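Local coordinates for protein citrate synthase (Sulfolobus solfataricus, PDB 1O7X) that is an enzyme of the citrate synthase family, a predominantly helical protein that assembles from two copies of its chain, at residues A[15-20]-A[350-355]; A[77-82]-A[128-133]; A[194-199]-A[203-208]. All blocks are in the same frame, centred on the assembly; numbering follows the deposited sequence.

Contact 1 of 3, residues A[15-20]-A[350-355]; sequences VTNLTF and VEEQHR
The backbone N of Val-15 gives its hydrogen to OE1 of Gln-353, a bond of 2.8 Å that is close to straight at 168°. The other end of the same amide works too: NE2 of Gln-353 donates to the carbonyl oxygen of Val-15, although the modelled 2.5 Å between NE2 and that O is too short to be trusted at this resolution, and the nitrogen sits above the carbonyl plane instead of on a lone pair. If this second bond is real and only its length is doubtful, one side-chain amide would serve both polar atoms of Val-15, much as a neighbouring peptide would. It gets there on an extended chain whose CG stands anti to the carbonyl carbon (chi1 -62°), just where the chain leaves helix 330-352. CG2 of Val-15 lies over one face of that amide, 3.5 Å from both OE1 and NE2 of Gln-353. Here the end of that long helix is fastened to strand 12-16, which runs parallel to a strand of the second subunit, so the tie sits right beside the dimer interface. Past the strand, the chain makes an ST turn, with Leu-18 N bonded to Thr-16 OG1 at 3.0 Å. The turn is held to the helix by Glu-348, whose carboxylate hydrogen-bonds Thr-16 OG1 and Asn-17 N. Further out, Asn-17 and Glu-352 only approach: ND2 of Asn-17 stays 4.1 Å from OE2 of Glu-352, with the amide and carboxylate planes 52° apart, and Glu-352 is exposed.

Contact 2 of 3, residues A[77-82]-A[128-133]; sequences QEVLDT and ATLVAN
Leu-80 reaches across from helix 77-85 to Asn-133 on helix 116-138, and one methyl makes that contact. Its CB leaves the backbone flank-on and comes no nearer than about 5.7 Å to CB of Asn-133. CG stands anti to the carbonyl carbon (chi1 -51°) and carries the branch across the gap. CD1 still keeps its distance from Asn-133, whereas CD2 makes the contact, 3.9 Å from Asn-133 CB and 4.0 Å from its ND2, lying over the face of the amide. Leu-80 also packs on Val-75 and Ile-145.

Beside Leu-80, Val-79 meets Leu-130, about a turn before Asn-133, at roughly a right angle, CG1 of the valine against CD2 of the leucine at 3.7 Å. Both also rest on Leu-103, so helix 92-106 closes the apolar cluster where three helices of this mainly helical fold come together. Helix 77-85 also reaches the dimer interface, where Thr-82 packs on Thr-82 of the second subunit.

The Asn-133 amide is bonded within its helix and beyond it. ND2 bonds to Thr-129 O at 2.8 Å, an oxygen that also accepts from Asn-133 N, and ND2 has a further partner in the carbonyl of Arg-144; OD1 too is bonded elsewhere. With its polar atoms held this way, the buried asparagine can offer carbon and a flat face to Leu-80, and the two segments adhere through van der Waals contact without a cross-helix hydrogen bond.

Contact 3 of 3, residues A[194-199]-A[203-208]; sequences VAASTL and YSSLTA
The flat peptide joining Ala-195 to Ala-196 has OG of Ser-205 over one face, 3.9 Å from Ala-196 N. Coming from above the plane, the hydroxyl makes no hydrogen bond to that nitrogen; its polar partner is the carbonyl oxygen of Asp-201, one turn back. This is a helical hairpin: helices 187-197 and 202-213 follow each other through a short connection and run in roughly opposite directions.

Small residues let the backbones close in, with Ala-195 CA only 5.2 Å from Ser-205 CA. The Ala-195 methyl points toward the second helix and meets the main chain itself, its CB 3.9 Å from Ser-205 CA. Beside it, the Ala-196 methyl brushes the serine hydroxyl and also touches Ile-346 of helix 330-352.

A Schellman motif ends the first helix: Leu-199 takes a positive phi of 76°, and its N bonds back to Ala-196 O at 2.8 Å. That turn leads into the connection before helix 202-213. The neighbourhood belongs to the dimer interface as well, since Ser-204 OG bonds both to Asp-201 and to Glu-97 of the second subunit, while Thr-207 packs on Thr-207 of that chain. A turn further along the second helix from Ser-205, the CB of Ala-208 meets the CB of Ala-195, methyl to methyl, at 4.1 Å.

In the fold
Contact 1 is a surface contact, and its grip is polar: a side-chain amide on strand backbone. Contacts 2 and 3 are buried helix-helix packings without a hydrogen bond across them, contact 2 through branched aliphatic chains and the carbon and amide face of an asparagine, contact 3 through methyls and a serine at closer backbone range. Contacts 1 and 3 touch, with His-354 and Val-350 resting on Leu-199; helix 330-352 carries one side of contact 1 and packs on contact 3 through Ala-196, Leu-199 and Leu-206. Contact 2 lies farther off, its centre about 31 Å from that of contact 1, yet helix 92-106 packs against both contact 2 and contact 3. Each of the three reaches the second subunit.

Contact 1 of 3, residues A[15-20]-A[350-355]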
ATOM      1  N   VAL A  15      -5.648  16.092 -12.028  1.00 29.93           N
ATOM      2  CA  VAL A  15      -6.926  16.709 -12.409  1.00 30.92           C
ATOM      3  C   VAL A  15      -7.901  15.547 -12.584  1.00 32.34           C
ATOM      4  O   VAL A  15      -7.391  14.419 -12.685  1.00 32.31           O
ATOM      5  CB  VAL A  15      -6.882  17.563 -13.667  1.00 29.86           C
ATOM      6  CG1 VAL A  15      -6.033  18.787 -13.386  1.00 29.91           C
ATOM      7  CG2 VAL A  15      -6.353  16.813 -14.866  1.00 29.15           C
ATOM      8  N   THR A  16      -9.211  15.784 -12.586  1.00 33.52           N
ATOM      9  CA  THR A  16     -10.117  14.631 -12.743  1.00 34.00           C
ATOM     10  C   THR A  16     -11.463  14.981 -13.354  1.00 35.03           C
ATOM     11  O   THR A  16     -12.028  16.066 -13.173  1.00 35.50           O
ATOM     12  CB  THR A  16     -10.313  13.899 -11.401  1.00 32.92           C
ATOM     13  OG1 THR A  16     -11.022  12.675 -11.594  1.00 32.47           O
ATOM     14  CG2 THR A  16     -11.105  14.702 -10.384  1.00 32.33           C
ATOM     15  N   ASN A  17     -12.038  14.018 -14.073  1.00 35.87           N
ATOM     16  CA  ASN A  17     -13.372  14.197 -14.623  1.00 36.57           C
ATOM     17  C   ASN A  17     -14.331  13.324 -13.806  1.00 36.24           C
ATOM     18  O   ASN A  17     -15.518  13.260 -14.125  1.00 35.95           O
ATOM     19  CB  ASN A  17     -13.521  13.820 -16.069  1.00 39.25           C
ATOM     20  CG  ASN A  17     -12.521  14.280 -17.080  1.00 42.04           C
ATOM     21  OD1 ASN A  17     -12.395  15.439 -17.487  1.00 43.73           O
ATOM     22  ND2 ASN A  17     -11.739  13.311 -17.567  1.00 44.33           N
ATOM     23  N   LEU A  18     -13.821  12.688 -12.750  1.00 35.43           N
ATOM     24  CA  LEU A  18     -14.720  11.822 -12.011  1.00 35.61           C
ATOM     25  C   LEU A  18     -15.629  12.517 -11.017  1.00 35.41           C
ATOM     26  O   LEU A  18     -16.822  12.160 -11.050  1.00 36.52           O
ATOM     27  CB  LEU A  18     -13.966  10.707 -11.287  1.00 35.96           C
ATOM     28  CG  LEU A  18     -13.074   9.807 -12.130  1.00 37.29           C
ATOM     29  CD1 LEU A  18     -12.318   8.842 -11.215  1.00 37.24           C
ATOM     30  CD2 LEU A  18     -13.883   9.059 -13.187  1.00 37.33           C
ATOM     31  N   THR A  19     -15.192  13.267 -10.028  1.00 34.82           N
ATOM     32  CA  THR A  19     -16.168  13.651  -9.003  1.00 35.05           C
ATOM     33  C   THR A  19     -16.088  15.127  -8.714  1.00 36.17           C
ATOM     34  O   THR A  19     -14.998  15.672  -8.569  1.00 36.14           O
ATOM     35  CB  THR A  19     -15.789  12.854  -7.742  1.00 35.14           C
ATOM     36  OG1 THR A  19     -15.996  11.457  -7.984  1.00 34.29           O
ATOM     37  CG2 THR A  19     -16.542  13.325  -6.517  1.00 35.47           C
ATOM     38  N   PHE A  20     -17.255  15.753  -8.673  1.00 37.34           N
ATOM     39  CA  PHE A  20     -17.303  17.194  -8.406  1.00 37.87           C
ATOM     40  C   PHE A  20     -18.112  17.454  -7.143  1.00 36.95           C
ATOM     41  O   PHE A  20     -19.184  16.892  -6.923  1.00 36.13           O
ATOM     42  CB  PHE A  20     -17.811  17.925  -9.651  1.00 39.61           C
ATOM     43  CG  PHE A  20     -18.159  19.351  -9.319  1.00 41.21           C
ATOM     44  CD1 PHE A  20     -17.168  20.306  -9.196  1.00 41.43           C
ATOM     45  CD2 PHE A  20     -19.487  19.690  -9.076  1.00 41.66           C
ATOM     46  CE1 PHE A  20     -17.505  21.604  -8.840  1.00 41.97           C
ATOM     47  CE2 PHE A  20     -19.825  20.986  -8.736  1.00 42.05           C
ATOM     48  CZ  PHE A  20     -18.828  21.940  -8.621  1.00 42.36           C
ATOM     49  N   VAL A 350      -3.212   6.534 -14.939  1.00 27.94           N
ATOM     50  CA  VAL A 350      -2.303   5.880 -15.871  1.00 30.11           C
ATOM     51  C   VAL A 350      -2.595   6.228 -17.323  1.00 32.47           C
ATOM     52  O   VAL A 350      -1.646   6.395 -18.100  1.00 32.33           O
ATOM     53  CB  VAL A 350      -2.312   4.350 -15.665  1.00 29.75           C
ATOM     54  CG1 VAL A 350      -1.351   3.650 -16.619  1.00 29.20           C
ATOM     55  CG2 VAL A 350      -1.963   3.955 -14.236  1.00 29.03           C
ATOM     56  N   GLU A 351      -3.842   6.335 -17.778  1.00 35.79           N
ATOM     57  CA  GLU A 351      -4.106   6.577 -19.187  1.00 38.99           C
ATOM     58  C   GLU A 351      -3.928   8.010 -19.674  1.00 40.80           C
ATOM     59  O   GLU A 351      -3.615   8.199 -20.861  1.00 41.19           O
ATOM     60  CB  GLU A 351      -5.514   6.109 -19.568  1.00 40.04           C
ATOM     61  CG  GLU A 351      -5.653   4.601 -19.662  1.00 42.36           C
ATOM     62  CD  GLU A 351      -7.075   4.155 -19.971  1.00 43.81           C
ATOM     63  OE1 GLU A 351      -7.420   2.979 -19.671  1.00 42.63           O
ATOM     64  OE2 GLU A 351      -7.800   5.036 -20.525  1.00 45.18           O
ATOM     65  N   GLU A 352      -4.112   9.011 -18.809  1.00 41.70           N
ATOM     66  CA  GLU A 352      -3.994  10.383 -19.231  1.00 42.69           C
ATOM     67  C   GLU A 352      -2.945  11.227 -18.549  1.00 42.76           C
ATOM     68  O   GLU A 352      -2.427  12.160 -19.196  1.00 45.52           O
ATOM     69  CB  GLU A 352      -5.304  11.151 -18.973  1.00 44.80           C
ATOM     70  CG  GLU A 352      -6.599  10.429 -19.278  1.00 47.26           C
ATOM     71  CD  GLU A 352      -7.803  11.289 -18.926  1.00 49.31           C
ATOM     72  OE1 GLU A 352      -7.617  12.437 -18.455  1.00 49.95           O
ATOM     73  OE2 GLU A 352      -8.932  10.783 -19.114  1.00 50.41           O
ATOM     74  N   GLN A 353      -2.719  11.048 -17.265  1.00 40.93           N
ATOM     75  CA  GLN A 353      -1.781  11.907 -16.540  1.00 39.45           C
ATOM     76  C   GLN A 353      -0.562  11.177 -15.988  1.00 39.21           C
ATOM     77  O   GLN A 353       0.009  11.613 -14.979  1.00 38.45           O
ATOM     78  CB  GLN A 353      -2.586  12.456 -15.357  1.00 39.41           C
ATOM     79  CG  GLN A 353      -3.780  13.311 -15.659  1.00 39.00           C
ATOM     80  CD  GLN A 353      -4.418  13.887 -14.402  1.00 38.91           C
ATOM     81  OE1 GLN A 353      -3.820  14.724 -13.706  1.00 38.34           O
ATOM     82  NE2 GLN A 353      -5.650  13.418 -14.197  1.00 38.05           N
ATOM     83  N   HIS A 354      -0.188  10.032 -16.563  1.00 38.83           N
ATOM     84  CA  HIS A 354       0.861   9.221 -15.997  1.00 39.27           C
ATOM     85  C   HIS A 354       2.153   9.927 -15.577  1.00 39.50           C
ATOM     86  O   HIS A 354       2.938  10.318 -16.424  1.00 39.53           O
ATOM     87  CB  HIS A 354       1.257   8.010 -16.873  1.00 39.42           C
ATOM     88  CG  HIS A 354       2.246   7.170 -16.116  1.00 39.94           C
ATOM     89  ND1 HIS A 354       1.844   6.320 -15.109  1.00 41.18           N
ATOM     90  CD2 HIS A 354       3.595   7.113 -16.128  1.00 40.03           C
ATOM     91  CE1 HIS A 354       2.895   5.753 -14.543  1.00 40.38           C
ATOM     92  NE2 HIS A 354       3.970   6.232 -15.146  1.00 40.02           N
ATOM     93  N   ARG A 355       2.440   9.967 -14.280  1.00 39.95           N
ATOM     94  CA  ARG A 355       3.750  10.343 -13.811  1.00 40.57           C
ATOM     95  C   ARG A 355       4.076   9.507 -12.564  1.00 38.17           C
ATOM     96  O   ARG A 355       3.209   9.147 -11.775  1.00 38.42           O
ATOM     97  CB  ARG A 355       4.029  11.813 -13.550  1.00 44.34           C
ATOM     98  CG  ARG A 355       4.885  12.454 -14.636  1.00 49.27           C
ATOM     99  CD  ARG A 355       5.782  13.582 -14.111  1.00 53.75           C
ATOM    100  NE  ARG A 355       6.106  14.492 -15.210  1.00 57.32           N
ATOM    101  CZ  ARG A 355       7.177  14.407 -15.984  1.00 60.18           C
ATOM    102  NH1 ARG A 355       8.116  13.480 -15.829  1.00 61.08           N
ATOM    103  NH2 ARG A 355       7.321  15.284 -16.987  1.00 62.02           N
TER

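Contact 2 of 3, residues A[77-82]-A[128-133]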
ATOM      1  N   GLN A  77      -9.505 -20.946  -4.952  1.00 46.03           N
ATOM      2  CA  GLN A  77      -9.667 -21.397  -3.573  1.00 46.31           C
ATOM      3  C   GLN A  77      -8.534 -21.013  -2.634  1.00 44.95           C
ATOM      4  O   GLN A  77      -8.754 -20.888  -1.418  1.00 44.56           O
ATOM      5  CB  GLN A  77      -9.952 -22.899  -3.524  1.00 47.85           C
ATOM      6  CG  GLN A  77     -10.169 -23.522  -2.161  1.00 49.57           C
ATOM      7  CD  GLN A  77     -11.537 -23.296  -1.556  1.00 51.34           C
ATOM      8  OE1 GLN A  77     -12.549 -23.143  -2.257  1.00 52.39           O
ATOM      9  NE2 GLN A  77     -11.629 -23.275  -0.221  1.00 51.54           N
ATOM     10  N   GLU A  78      -7.355 -20.729  -3.154  1.00 43.28           N
ATOM     11  CA  GLU A  78      -6.187 -20.338  -2.378  1.00 42.01           C
ATOM     12  C   GLU A  78      -6.438 -19.003  -1.696  1.00 39.71           C
ATOM     13  O   GLU A  78      -6.107 -18.890  -0.521  1.00 39.28           O
ATOM     14  CB  GLU A  78      -4.916 -20.241  -3.213  1.00 42.73           C
ATOM     15  CG  GLU A  78      -4.585 -21.535  -3.934  1.00 44.34           C
ATOM     16  CD  GLU A  78      -5.589 -21.847  -5.032  1.00 45.08           C
ATOM     17  OE1 GLU A  78      -6.016 -20.881  -5.691  1.00 44.90           O
ATOM     18  OE2 GLU A  78      -5.953 -23.029  -5.181  1.00 45.98           O
ATOM     19  N   VAL A  79      -7.044 -18.061  -2.404  1.00 37.89           N
ATOM     20  CA  VAL A  79      -7.378 -16.799  -1.760  1.00 36.91           C
ATOM     21  C   VAL A  79      -8.305 -17.069  -0.567  1.00 36.42           C
ATOM     22  O   VAL A  79      -8.020 -16.605   0.550  1.00 36.20           O
ATOM     23  CB  VAL A  79      -8.067 -15.802  -2.698  1.00 35.91           C
ATOM     24  CG1 VAL A  79      -8.365 -14.516  -1.942  1.00 36.48           C
ATOM     25  CG2 VAL A  79      -7.204 -15.517  -3.910  1.00 35.85           C
ATOM     26  N   LEU A  80      -9.362 -17.851  -0.786  1.00 34.88           N
ATOM     27  CA  LEU A  80     -10.259 -18.124   0.325  1.00 35.39           C
ATOM     28  C   LEU A  80      -9.518 -18.892   1.404  1.00 36.45           C
ATOM     29  O   LEU A  80      -9.712 -18.504   2.561  1.00 37.96           O
ATOM     30  CB  LEU A  80     -11.564 -18.802  -0.053  1.00 35.08           C
ATOM     31  CG  LEU A  80     -12.356 -18.132  -1.182  1.00 34.98           C
ATOM     32  CD1 LEU A  80     -13.331 -19.113  -1.811  1.00 34.66           C
ATOM     33  CD2 LEU A  80     -13.057 -16.896  -0.644  1.00 35.45           C
ATOM     34  N   ASP A  81      -8.666 -19.870   1.084  1.00 36.31           N
ATOM     35  CA  ASP A  81      -7.943 -20.591   2.123  1.00 35.68           C
ATOM     36  C   ASP A  81      -7.078 -19.658   2.947  1.00 34.87           C
ATOM     37  O   ASP A  81      -6.940 -19.762   4.159  1.00 36.69           O
ATOM     38  CB  ASP A  81      -7.053 -21.681   1.555  1.00 38.11           C
ATOM     39  CG  ASP A  81      -7.822 -22.809   0.898  1.00 40.55           C
ATOM     40  OD1 ASP A  81      -9.076 -22.810   0.922  1.00 40.34           O
ATOM     41  OD2 ASP A  81      -7.092 -23.679   0.350  1.00 42.29           O
ATOM     42  N   THR A  82      -6.439 -18.720   2.291  1.00 33.44           N
ATOM     43  CA  THR A  82      -5.609 -17.700   2.911  1.00 32.31           C
ATOM     44  C   THR A  82      -6.409 -16.904   3.930  1.00 32.21           C
ATOM     45  O   THR A  82      -5.957 -16.659   5.051  1.00 31.92           O
ATOM     46  CB  THR A  82      -5.120 -16.828   1.734  1.00 31.47           C
ATOM     47  OG1 THR A  82      -3.920 -17.384   1.203  1.00 30.34           O
ATOM     48  CG2 THR A  82      -4.907 -15.390   2.115  1.00 30.13           C
ATOM     49  N   ALA A 128     -16.577  -8.077  -4.278  1.00 31.14           N
ATOM     50  CA  ALA A 128     -17.802  -8.551  -3.638  1.00 31.30           C
ATOM     51  C   ALA A 128     -17.591  -9.907  -2.978  1.00 30.17           C
ATOM     52  O   ALA A 128     -18.059 -10.129  -1.851  1.00 30.25           O
ATOM     53  CB  ALA A 128     -18.952  -8.603  -4.627  1.00 32.86           C
ATOM     54  N   THR A 129     -16.942 -10.843  -3.653  1.00 29.72           N
ATOM     55  CA  THR A 129     -16.649 -12.166  -3.085  1.00 29.53           C
ATOM     56  C   THR A 129     -15.758 -12.047  -1.843  1.00 28.36           C
ATOM     57  O   THR A 129     -16.049 -12.617  -0.786  1.00 26.86           O
ATOM     58  CB  THR A 129     -15.979 -13.050  -4.157  1.00 29.75           C
ATOM     59  OG1 THR A 129     -16.948 -13.246  -5.195  1.00 30.46           O
ATOM     60  CG2 THR A 129     -15.526 -14.395  -3.651  1.00 29.78           C
ATOM     61  N   LEU A 130     -14.705 -11.227  -1.948  1.00 27.19           N
ATOM     62  CA  LEU A 130     -13.802 -11.006  -0.834  1.00 27.45           C
ATOM     63  C   LEU A 130     -14.595 -10.529   0.373  1.00 27.98           C
ATOM     64  O   LEU A 130     -14.686 -11.198   1.415  1.00 28.30           O
ATOM     65  CB  LEU A 130     -12.641 -10.078  -1.193  1.00 27.99           C
ATOM     66  CG  LEU A 130     -11.476 -10.684  -2.000  1.00 28.47           C
ATOM     67  CD1 LEU A 130     -10.311  -9.714  -2.175  1.00 26.80           C
ATOM     68  CD2 LEU A 130     -10.943 -11.963  -1.361  1.00 27.87           C
ATOM     69  N   VAL A 131     -15.256  -9.385   0.220  1.00 27.55           N
ATOM     70  CA  VAL A 131     -16.073  -8.803   1.274  1.00 26.45           C
ATOM     71  C   VAL A 131     -17.091  -9.776   1.831  1.00 27.86           C
ATOM     72  O   VAL A 131     -17.253  -9.959   3.058  1.00 29.01           O
ATOM     73  CB  VAL A 131     -16.747  -7.553   0.711  1.00 25.38           C
ATOM     74  CG1 VAL A 131     -17.525  -6.812   1.777  1.00 26.50           C
ATOM     75  CG2 VAL A 131     -15.665  -6.657   0.131  1.00 25.46           C
ATOM     76  N   ALA A 132     -17.787 -10.493   0.942  1.00 27.85           N
ATOM     77  CA  ALA A 132     -18.772 -11.458   1.444  1.00 27.79           C
ATOM     78  C   ALA A 132     -18.078 -12.463   2.345  1.00 27.64           C
ATOM     79  O   ALA A 132     -18.546 -12.683   3.464  1.00 26.51           O
ATOM     80  CB  ALA A 132     -19.496 -12.087   0.269  1.00 28.50           C
ATOM     81  N   ASN A 133     -16.947 -13.025   1.881  1.00 28.00           N
ATOM     82  CA  ASN A 133     -16.232 -14.052   2.644  1.00 26.95           C
ATOM     83  C   ASN A 133     -15.400 -13.610   3.815  1.00 25.90           C
ATOM     84  O   ASN A 133     -15.165 -14.401   4.732  1.00 24.57           O
ATOM     85  CB  ASN A 133     -15.444 -14.928   1.666  1.00 27.55           C
ATOM     86  CG  ASN A 133     -16.516 -15.702   0.895  1.00 28.74           C
ATOM     87  OD1 ASN A 133     -17.137 -16.564   1.518  1.00 29.18           O
ATOM     88  ND2 ASN A 133     -16.706 -15.347  -0.362  1.00 28.43           N
TER

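Contact 3 of 3, residues A[194-199]-A[203-208]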
ATOM      1  N   VAL A 194      -0.090   6.385  -5.844  1.00 24.72           N
ATOM      2  CA  VAL A 194       1.343   6.160  -5.679  1.00 23.37           C
ATOM      3  C   VAL A 194       1.688   4.771  -6.195  1.00 22.86           C
ATOM      4  O   VAL A 194       2.629   4.686  -6.983  1.00 23.62           O
ATOM      5  CB  VAL A 194       1.796   6.339  -4.223  1.00 24.19           C
ATOM      6  CG1 VAL A 194       3.272   5.965  -4.013  1.00 22.00           C
ATOM      7  CG2 VAL A 194       1.505   7.756  -3.721  1.00 22.49           C
ATOM      8  N   ALA A 195       0.961   3.724  -5.847  1.00 22.15           N
ATOM      9  CA  ALA A 195       1.319   2.391  -6.351  1.00 23.52           C
ATOM     10  C   ALA A 195       1.219   2.315  -7.863  1.00 23.87           C
ATOM     11  O   ALA A 195       2.159   1.966  -8.570  1.00 25.80           O
ATOM     12  CB  ALA A 195       0.493   1.281  -5.732  1.00 22.71           C
ATOM     13  N   ALA A 196       0.087   2.699  -8.415  1.00 24.33           N
ATOM     14  CA  ALA A 196      -0.154   2.716  -9.853  1.00 23.37           C
ATOM     15  C   ALA A 196       0.853   3.616 -10.546  1.00 23.16           C
ATOM     16  O   ALA A 196       1.263   3.289 -11.667  1.00 23.84           O
ATOM     17  CB  ALA A 196      -1.595   3.133 -10.107  1.00 22.14           C
ATOM     18  N   SER A 197       1.362   4.702  -9.969  1.00 22.70           N
ATOM     19  CA  SER A 197       2.362   5.493 -10.673  1.00 22.88           C
ATOM     20  C   SER A 197       3.589   4.684 -11.055  1.00 23.70           C
ATOM     21  O   SER A 197       4.277   5.107 -11.981  1.00 25.55           O
ATOM     22  CB  SER A 197       2.826   6.681  -9.833  1.00 22.37           C
ATOM     23  OG  SER A 197       3.830   6.244  -8.923  1.00 21.82           O
ATOM     24  N   THR A 198       3.959   3.583 -10.412  1.00 23.43           N
ATOM     25  CA  THR A 198       5.122   2.793 -10.789  1.00 22.98           C
ATOM     26  C   THR A 198       4.740   1.702 -11.777  1.00 23.21           C
ATOM     27  O   THR A 198       5.550   0.848 -12.114  1.00 24.49           O
ATOM     28  CB  THR A 198       5.794   2.107  -9.583  1.00 21.58           C
ATOM     29  OG1 THR A 198       4.950   1.035  -9.158  1.00 21.91           O
ATOM     30  CG2 THR A 198       5.972   3.084  -8.436  1.00 21.49           C
ATOM     31  N   LEU A 199       3.472   1.616 -12.092  1.00 22.28           N
ATOM     32  CA  LEU A 199       2.801   0.690 -12.954  1.00 21.89           C
ATOM     33  C   LEU A 199       2.620  -0.680 -12.308  1.00 22.35           C
ATOM     34  O   LEU A 199       2.585  -1.711 -12.979  1.00 22.81           O
ATOM     35  CB  LEU A 199       3.373   0.576 -14.347  1.00 22.35           C
ATOM     36  CG  LEU A 199       3.391   1.809 -15.254  1.00 23.83           C
ATOM     37  CD1 LEU A 199       3.771   1.378 -16.673  1.00 23.93           C
ATOM     38  CD2 LEU A 199       2.057   2.538 -15.299  1.00 23.95           C
ATOM     39  N   TYR A 203      -4.547  -4.988  -8.449  1.00 27.97           N
ATOM     40  CA  TYR A 203      -4.768  -5.637  -7.146  1.00 26.71           C
ATOM     41  C   TYR A 203      -3.766  -5.097  -6.132  1.00 26.29           C
ATOM     42  O   TYR A 203      -4.118  -4.785  -4.995  1.00 26.51           O
ATOM     43  CB  TYR A 203      -4.658  -7.132  -7.188  1.00 27.20           C
ATOM     44  CG  TYR A 203      -5.718  -7.872  -7.961  1.00 29.20           C
ATOM     45  CD1 TYR A 203      -5.382  -8.512  -9.149  1.00 29.06           C
ATOM     46  CD2 TYR A 203      -7.028  -7.964  -7.506  1.00 30.61           C
ATOM     47  CE1 TYR A 203      -6.307  -9.208  -9.871  1.00 30.42           C
ATOM     48  CE2 TYR A 203      -7.974  -8.677  -8.230  1.00 32.38           C
ATOM     49  CZ  TYR A 203      -7.599  -9.308  -9.399  1.00 32.87           C
ATOM     50  OH  TYR A 203      -8.535 -10.012 -10.143  1.00 35.26           O
ATOM     51  N   SER A 204      -2.526  -4.872  -6.585  1.00 25.08           N
ATOM     52  CA  SER A 204      -1.557  -4.258  -5.679  1.00 24.41           C
ATOM     53  C   SER A 204      -1.934  -2.838  -5.291  1.00 25.23           C
ATOM     54  O   SER A 204      -1.777  -2.430  -4.131  1.00 25.62           O
ATOM     55  CB  SER A 204      -0.181  -4.379  -6.308  1.00 23.51           C
ATOM     56  OG  SER A 204       0.304  -5.696  -6.118  1.00 22.35           O
ATOM     57  N   SER A 205      -2.487  -2.027  -6.208  1.00 24.79           N
ATOM     58  CA  SER A 205      -2.860  -0.655  -5.850  1.00 23.30           C
ATOM     59  C   SER A 205      -3.992  -0.669  -4.831  1.00 22.14           C
ATOM     60  O   SER A 205      -4.088   0.100  -3.879  1.00 18.10           O
ATOM     61  CB  SER A 205      -3.172   0.122  -7.127  1.00 23.75           C
ATOM     62  OG  SER A 205      -2.310  -0.342  -8.143  1.00 24.09           O
ATOM     63  N   LEU A 206      -4.902  -1.627  -5.041  1.00 23.27           N
ATOM     64  CA  LEU A 206      -5.983  -1.783  -4.061  1.00 25.86           C
ATOM     65  C   LEU A 206      -5.378  -2.144  -2.704  1.00 25.66           C
ATOM     66  O   LEU A 206      -5.690  -1.521  -1.683  1.00 26.25           O
ATOM     67  CB  LEU A 206      -7.017  -2.757  -4.598  1.00 28.08           C
ATOM     68  CG  LEU A 206      -8.078  -2.184  -5.554  1.00 30.28           C
ATOM     69  CD1 LEU A 206      -8.998  -3.288  -6.067  1.00 30.98           C
ATOM     70  CD2 LEU A 206      -8.934  -1.134  -4.874  1.00 29.93           C
ATOM     71  N   THR A 207      -4.396  -3.048  -2.637  1.00 24.60           N
ATOM     72  CA  THR A 207      -3.761  -3.448  -1.392  1.00 22.28           C
ATOM     73  C   THR A 207      -3.235  -2.178  -0.748  1.00 21.12           C
ATOM     74  O   THR A 207      -3.504  -1.942   0.434  1.00 21.77           O
ATOM     75  CB  THR A 207      -2.700  -4.541  -1.583  1.00 22.77           C
ATOM     76  OG1 THR A 207      -3.239  -5.746  -2.154  1.00 22.62           O
ATOM     77  CG2 THR A 207      -2.073  -4.967  -0.258  1.00 22.04           C
ATOM     78  N   ALA A 208      -2.545  -1.325  -1.496  1.00 19.73           N
ATOM     79  CA  ALA A 208      -2.051  -0.064  -0.964  1.00 19.88           C
ATOM     80  C   ALA A 208      -3.164   0.797  -0.349  1.00 21.44           C
ATOM     81  O   ALA A 208      -2.984   1.327   0.773  1.00 22.25           O
ATOM     82  CB  ALA A 208      -1.326   0.705  -2.056  1.00 18.47           C
TER